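Local coordinates for glycine betaine/carnitine/choline ABC transporter%2C ATP-binding protein%2C putative (Staphylococcus aureus, PDB 5IIP) that probably powers osmolyte uptake as the ATP-binding subunit of the OpuC transporter, and carries the paired CBS domains of a system inhibited by c-di-AMP, at residues 45-50 with 54-59; 103-108 with 118-123. One frame throughout, in Å; residues are numbered along the deposited sequence.

Overall arrangement
The two contacts follow one another along the chain, neither nested nor crossed. Interaction 1 closes a short loop, bringing helix 53-63 back against strand 46-48 in the first CBS motif. The chain then runs through strands 67-71 and 77-82 and helices 83-90 and 96-99 before interaction 2 closes a longer loop, in which helix 114-122 meets the segment leading into strand 107-108 of the second motif. Each contact thus belongs to the first half of a beta-alpha-beta unit, completed by strand 67-71 or strand 127-131. Their centres lie 24 Å apart on opposite sides of the chain's centre, and the nearest atoms remain about 11 Å apart.

Interaction 1: 45-50 with 54-59; sequences ITIQAE and NDAVHI
Ile-47 and Ile-59 carry this contact, their side chains crossing at a slant between strand 46-48 and helix 53-63. CG1 of Ile-47 lies 3.8 Å from CD1 of Ile-59. With CG1 anti to the backbone N (chi1 -163°) and the chain extended beyond it (chi2 176°), Ile-47 reaches across to the helix. There its CD1 comes to rest over the backbone of Ala-56, 3.7 Å from the CA of that residue. The methyl of Ala-56 lies alongside, its CB 3.8 Å from the same Ile-47 CD1. Ile-59, about one helical turn after Ala-56, runs alongside Ile-45 with its side chain pointing the opposite way, and the two meet through their branch methyls, CG2 to CG2 at 3.8 Å. Ile-59 therefore touches two residues of the 45-50 segment, CD1 on Ile-47 of the strand and CG2 on Ile-45 just before it. No hydrogen bond joins the segments; the interface is apolar, while OD2 of Asp-55, at its border, is hydrogen-bonded to OG1 of Thr-52. Ile-45 and Ala-56 also touch Ile-68, and Ile-47 touches Val-70, extending the packing to strand 67-71. The axes of strand 46-48 and of helix residues 54-59 run roughly antiparallel, at 155°, and come within 9.3 Å of each other, as befits the opening half of the beta-alpha-beta unit in a CBS domain.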
loop_
_atom_site.group_PDB
_atom_site.type_symbol
_atom_site.label_atom_id
_atom_site.label_comp_id
_atom_site.label_asym_id
_atom_site.label_seq_id
_atom_site.Cartn_x
_atom_site.Cartn_y
_atom_site.Cartn_z
ATOM N N ILE D 45 -5.595 -3.915 -16.150
ATOM C CA ILE D 45 -6.856 -3.282 -16.415
ATOM C C ILE D 45 -6.797 -1.941 -15.753
ATOM O O ILE D 45 -6.458 -1.840 -14.601
ATOM C CB ILE D 45 -7.996 -4.069 -15.798
ATOM C CG1 ILE D 45 -7.981 -5.481 -16.332
ATOM C CG2 ILE D 45 -9.319 -3.398 -16.069
ATOM C CD1 ILE D 45 -8.394 -5.593 -17.771
ATOM N N THR D 46 -7.131 -0.899 -16.484
ATOM C CA THR D 46 -7.010 0.417 -15.962
ATOM C C THR D 46 -8.216 1.240 -16.099
ATOM O O THR D 46 -9.161 0.855 -16.721
ATOM C CB THR D 46 -5.887 1.171 -16.653
ATOM O OG1 THR D 46 -6.168 1.302 -18.033
ATOM C CG2 THR D 46 -4.649 0.454 -16.528
ATOM N N ILE D 47 -8.140 2.385 -15.456
ATOM C CA ILE D 47 -9.166 3.381 -15.497
ATOM C C ILE D 47 -8.501 4.729 -15.464
ATOM O O ILE D 47 -7.539 4.900 -14.779
ATOM C CB ILE D 47 -10.170 3.244 -14.354
ATOM C CG1 ILE D 47 -11.415 4.018 -14.687
ATOM C CG2 ILE D 47 -9.622 3.736 -13.046
ATOM C CD1 ILE D 47 -12.516 3.879 -13.697
ATOM N N GLN D 48 -9.023 5.674 -16.206
ATOM C CA GLN D 48 -8.462 6.993 -16.219
ATOM C C GLN D 48 -8.840 7.698 -14.953
ATOM O O GLN D 48 -9.826 7.398 -14.364
ATOM C CB GLN D 48 -8.871 7.734 -17.464
ATOM C CG GLN D 48 -8.444 7.041 -18.711
ATOM C CD GLN D 48 -7.039 7.338 -19.113
ATOM O OE1 GLN D 48 -6.579 8.433 -18.988
ATOM N NE2 GLN D 48 -6.380 6.373 -19.641
ATOM N N ALA D 49 -8.029 8.639 -14.539
ATOM C CA ALA D 49 -8.234 9.381 -13.304
ATOM C C ALA D 49 -9.471 10.234 -13.220
ATOM O O ALA D 49 -9.979 10.467 -12.169
ATOM C CB ALA D 49 -7.024 10.217 -12.996
ATOM N N GLU D 50 -9.930 10.710 -14.348
ATOM C CA GLU D 50 -11.081 11.564 -14.396
ATOM C C GLU D 50 -12.382 10.840 -14.286
ATOM O O GLU D 50 -13.404 11.438 -14.098
ATOM C CB GLU D 50 -11.058 12.369 -15.659
ATOM C CG GLU D 50 -9.788 13.159 -15.835
ATOM C CD GLU D 50 -8.668 12.350 -16.417
ATOM O OE1 GLU D 50 -8.861 11.169 -16.667
ATOM O OE2 GLU D 50 -7.591 12.893 -16.632
ATOM N N ASN D 54 -18.534 4.672 -10.289
ATOM C CA ASN D 54 -19.473 3.843 -10.982
ATOM C C ASN D 54 -18.852 3.286 -12.233
ATOM O O ASN D 54 -19.110 2.181 -12.589
ATOM C CB ASN D 54 -20.775 4.565 -11.215
ATOM C CG ASN D 54 -21.646 4.553 -9.995
ATOM O OD1 ASN D 54 -21.926 3.513 -9.459
ATOM N ND2 ASN D 54 -22.070 5.710 -9.549
ATOM N N ASP D 55 -18.016 4.060 -12.892
ATOM C CA ASP D 55 -17.328 3.600 -14.086
ATOM C C ASP D 55 -16.412 2.444 -13.751
ATOM O O ASP D 55 -16.290 1.538 -14.517
ATOM C CB ASP D 55 -16.527 4.719 -14.757
ATOM C CG ASP D 55 -17.390 5.741 -15.445
ATOM O OD1 ASP D 55 -18.384 5.373 -16.064
ATOM O OD2 ASP D 55 -17.063 6.920 -15.376
ATOM N N ALA D 56 -15.768 2.525 -12.595
ATOM C CA ALA D 56 -14.849 1.523 -12.096
ATOM C C ALA D 56 -15.534 0.229 -11.850
ATOM O O ALA D 56 -15.001 -0.810 -12.085
ATOM C CB ALA D 56 -14.175 1.983 -10.832
ATOM N N VAL D 57 -16.734 0.312 -11.346
ATOM C CA VAL D 57 -17.544 -0.854 -11.129
ATOM C C VAL D 57 -17.847 -1.551 -12.465
ATOM O O VAL D 57 -17.788 -2.739 -12.545
ATOM C CB VAL D 57 -18.833 -0.451 -10.385
ATOM C CG1 VAL D 57 -19.989 -1.382 -10.628
ATOM C CG2 VAL D 57 -18.581 -0.338 -8.909
ATOM N N HIS D 58 -18.187 -0.808 -13.507
ATOM C CA HIS D 58 -18.508 -1.400 -14.787
ATOM C C HIS D 58 -17.365 -2.094 -15.412
ATOM O O HIS D 58 -17.516 -3.148 -15.972
ATOM C CB HIS D 58 -19.036 -0.353 -15.766
ATOM C CG HIS D 58 -20.294 0.298 -15.314
ATOM N ND1 HIS D 58 -20.488 1.657 -15.377
ATOM C CD2 HIS D 58 -21.409 -0.214 -14.751
ATOM C CE1 HIS D 58 -21.676 1.951 -14.885
ATOM N NE2 HIS D 58 -22.246 0.836 -14.483
ATOM N N ILE D 59 -16.212 -1.476 -15.323
ATOM C CA ILE D 59 -15.000 -2.006 -15.906
ATOM C C ILE D 59 -14.599 -3.308 -15.297
ATOM O O ILE D 59 -14.109 -4.173 -15.965
ATOM C CB ILE D 59 -13.870 -1.011 -15.759
ATOM C CG1 ILE D 59 -14.251 0.241 -16.503
ATOM C CG2 ILE D 59 -12.581 -1.558 -16.290
ATOM C CD1 ILE D 59 -13.164 1.242 -16.604
#

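Interaction 2: 103-108 with 118-123; sequences HIYTVQ and RTILKR
Tyr-105 meets Thr-119 and Ile-120 through the outer part of its ring, and these van der Waals contacts make up the whole of the direct contact. The phenol oxygen comes closest: Tyr-105 OH is 3.7 Å from the methyl CG2 of Thr-119. That methyl also approaches the ring carbon bearing the hydroxyl, with Thr-119 CG2 3.9 Å from Tyr-105 CZ, as the two side chains pass at a slant. It lies obliquely to the ring, and CB of Thr-119 follows behind it, 3.9 Å from Tyr-105 OH. Thr-119 presents carbon to the phenol, its CG2 lying anti to the backbone N and OG1 beside that nitrogen (chi1 -70°).

Ile-120 approaches differently. Its side chain stands roughly at right angles to that of Tyr-105 and brings CG1 to the ring edge, near the ring plane, 4.1 Å from Tyr-105 CE2. The tyrosine reaches this position because CG is anti to its backbone N (chi1 165°), which carries the ring from the backbone before strand 107-108 toward the helix.

Polar bonds lie within the helix or lead to other parts of the assembly; none crosses between the segments. Arg-123, where the chain leaves helical geometry, forms a salt bridge through NH1 with Asp-85 of the second subunit, whose Gln-102 also touches Tyr-105. The carbonyl oxygen of Arg-123 accepts a hydrogen bond from NE of Arg-143.

Within the second CBS motif, Tyr-105 also packs on Val-128 of strand 127-131. The tyrosine side chain thus touches both helix 114-122 and strand 127-131, while Ile-120 extends the packing from helix 114-122 to Val-146 of helix 143-153.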
loop_
_atom_site.group_PDB
_atom_site.type_symbol
_atom_site.label_atom_id
_atom_site.label_comp_id
_atom_site.label_asym_id
_atom_site.label_seq_id
_atom_site.Cartn_x
_atom_site.Cartn_y
_atom_site.Cartn_z
ATOM N N HIS D 103 -0.365 4.112 -2.086
ATOM C CA HIS D 103 0.850 3.503 -1.595
ATOM C C HIS D 103 0.896 2.085 -2.018
ATOM O O HIS D 103 0.277 1.227 -1.482
ATOM C CB HIS D 103 0.909 3.664 -0.104
ATOM C CG HIS D 103 0.896 5.082 0.314
ATOM N ND1 HIS D 103 1.993 5.885 0.198
ATOM C CD2 HIS D 103 -0.090 5.866 0.776
ATOM C CE1 HIS D 103 1.694 7.094 0.602
ATOM N NE2 HIS D 103 0.434 7.112 0.951
ATOM N N ILE D 104 1.681 1.866 -3.021
ATOM C CA ILE D 104 1.767 0.596 -3.642
ATOM C C ILE D 104 3.177 0.124 -3.834
ATOM O O ILE D 104 4.073 0.907 -3.989
ATOM C CB ILE D 104 1.163 0.691 -5.057
ATOM C CG1 ILE D 104 0.031 1.685 -5.159
ATOM C CG2 ILE D 104 0.602 -0.623 -5.480
ATOM C CD1 ILE D 104 -0.308 2.048 -6.575
ATOM N N TYR D 105 3.341 -1.186 -3.850
ATOM C CA TYR D 105 4.623 -1.823 -4.070
ATOM C C TYR D 105 4.715 -2.091 -5.537
ATOM O O TYR D 105 3.859 -2.698 -6.091
ATOM C CB TYR D 105 4.724 -3.110 -3.245
ATOM C CG TYR D 105 5.831 -4.037 -3.619
ATOM C CD1 TYR D 105 7.122 -3.633 -3.605
ATOM C CD2 TYR D 105 5.578 -5.315 -3.955
ATOM C CE1 TYR D 105 8.132 -4.460 -3.949
ATOM C CE2 TYR D 105 6.591 -6.155 -4.307
ATOM C CZ TYR D 105 7.866 -5.710 -4.291
ATOM O OH TYR D 105 8.865 -6.541 -4.633
ATOM N N THR D 106 5.765 -1.604 -6.163
ATOM C CA THR D 106 5.937 -1.740 -7.586
ATOM C C THR D 106 7.298 -2.185 -7.930
ATOM O O THR D 106 8.162 -2.121 -7.130
ATOM C CB THR D 106 5.758 -0.404 -8.318
ATOM O OG1 THR D 106 6.774 0.498 -7.921
ATOM C CG2 THR D 106 4.479 0.196 -7.999
ATOM N N VAL D 107 7.479 -2.624 -9.154
ATOM C CA VAL D 107 8.782 -2.997 -9.621
ATOM C C VAL D 107 9.028 -2.593 -11.059
ATOM O O VAL D 107 8.122 -2.502 -11.843
ATOM C CB VAL D 107 9.043 -4.469 -9.477
ATOM C CG1 VAL D 107 8.893 -4.859 -8.044
ATOM C CG2 VAL D 107 8.119 -5.235 -10.343
ATOM N N GLN D 108 10.290 -2.335 -11.349
ATOM C CA GLN D 108 10.762 -1.913 -12.651
ATOM C C GLN D 108 10.788 -3.027 -13.633
ATOM O O GLN D 108 10.960 -4.154 -13.285
ATOM C CB GLN D 108 12.140 -1.302 -12.540
ATOM C CG GLN D 108 12.165 -0.000 -11.809
ATOM C CD GLN D 108 11.589 1.119 -12.628
ATOM O OE1 GLN D 108 11.489 1.016 -13.829
ATOM N NE2 GLN D 108 11.214 2.195 -11.983
ATOM N N ARG D 118 11.146 -13.146 -3.439
ATOM C CA ARG D 118 11.064 -13.440 -2.039
ATOM C C ARG D 118 10.128 -12.492 -1.316
ATOM O O ARG D 118 9.392 -12.895 -0.447
ATOM C CB ARG D 118 12.435 -13.415 -1.408
ATOM C CG ARG D 118 13.291 -14.626 -1.693
ATOM C CD ARG D 118 14.468 -14.683 -0.757
ATOM N NE ARG D 118 15.419 -13.629 -1.003
ATOM C CZ ARG D 118 16.705 -13.824 -1.188
ATOM N NH1 ARG D 118 17.192 -15.037 -1.131
ATOM N NH2 ARG D 118 17.500 -12.808 -1.411
ATOM N N THR D 119 10.176 -11.226 -1.667
ATOM C CA THR D 119 9.321 -10.225 -1.085
ATOM C C THR D 119 7.907 -10.493 -1.456
ATOM O O THR D 119 7.040 -10.345 -0.658
ATOM C CB THR D 119 9.703 -8.823 -1.565
ATOM O OG1 THR D 119 10.948 -8.461 -0.999
ATOM C CG2 THR D 119 8.724 -7.781 -1.149
ATOM N N ILE D 120 7.679 -10.861 -2.696
ATOM C CA ILE D 120 6.349 -11.135 -3.166
ATOM C C ILE D 120 5.740 -12.308 -2.482
ATOM O O ILE D 120 4.612 -12.264 -2.145
ATOM C CB ILE D 120 6.352 -11.388 -4.669
ATOM C CG1 ILE D 120 6.750 -10.129 -5.363
ATOM C CG2 ILE D 120 5.019 -11.871 -5.188
ATOM C CD1 ILE D 120 6.867 -10.293 -6.834
ATOM N N LEU D 121 6.483 -13.386 -2.362
ATOM C CA LEU D 121 6.005 -14.592 -1.718
ATOM C C LEU D 121 5.797 -14.411 -0.241
ATOM O O LEU D 121 4.904 -14.944 0.328
ATOM C CB LEU D 121 6.940 -15.758 -1.976
ATOM C CG LEU D 121 7.043 -16.274 -3.387
ATOM C CD1 LEU D 121 8.103 -17.315 -3.551
ATOM C CD2 LEU D 121 5.741 -16.786 -3.867
ATOM N N LYS D 122 6.702 -13.704 0.386
ATOM C CA LYS D 122 6.645 -13.453 1.807
ATOM C C LYS D 122 5.535 -12.537 2.269
ATOM O O LYS D 122 4.977 -12.714 3.315
ATOM C CB LYS D 122 7.972 -12.954 2.307
ATOM C CG LYS D 122 8.998 -14.023 2.582
ATOM C CD LYS D 122 10.186 -13.417 3.295
ATOM C CE LYS D 122 11.412 -14.240 3.158
ATOM N NZ LYS D 122 12.535 -13.320 3.306
ATOM N N ARG D 123 5.264 -11.518 1.496
ATOM C CA ARG D 123 4.253 -10.578 1.831
ATOM C C ARG D 123 2.931 -11.017 1.322
ATOM O O ARG D 123 2.817 -11.974 0.630
ATOM C CB ARG D 123 4.555 -9.224 1.240
ATOM C CG ARG D 123 5.949 -8.741 1.407
ATOM C CD ARG D 123 6.105 -7.939 2.652
ATOM N NE ARG D 123 7.288 -7.115 2.560
ATOM C CZ ARG D 123 8.053 -6.774 3.579
ATOM N NH1 ARG D 123 7.783 -7.188 4.795
ATOM N NH2 ARG D 123 9.102 -6.020 3.371
#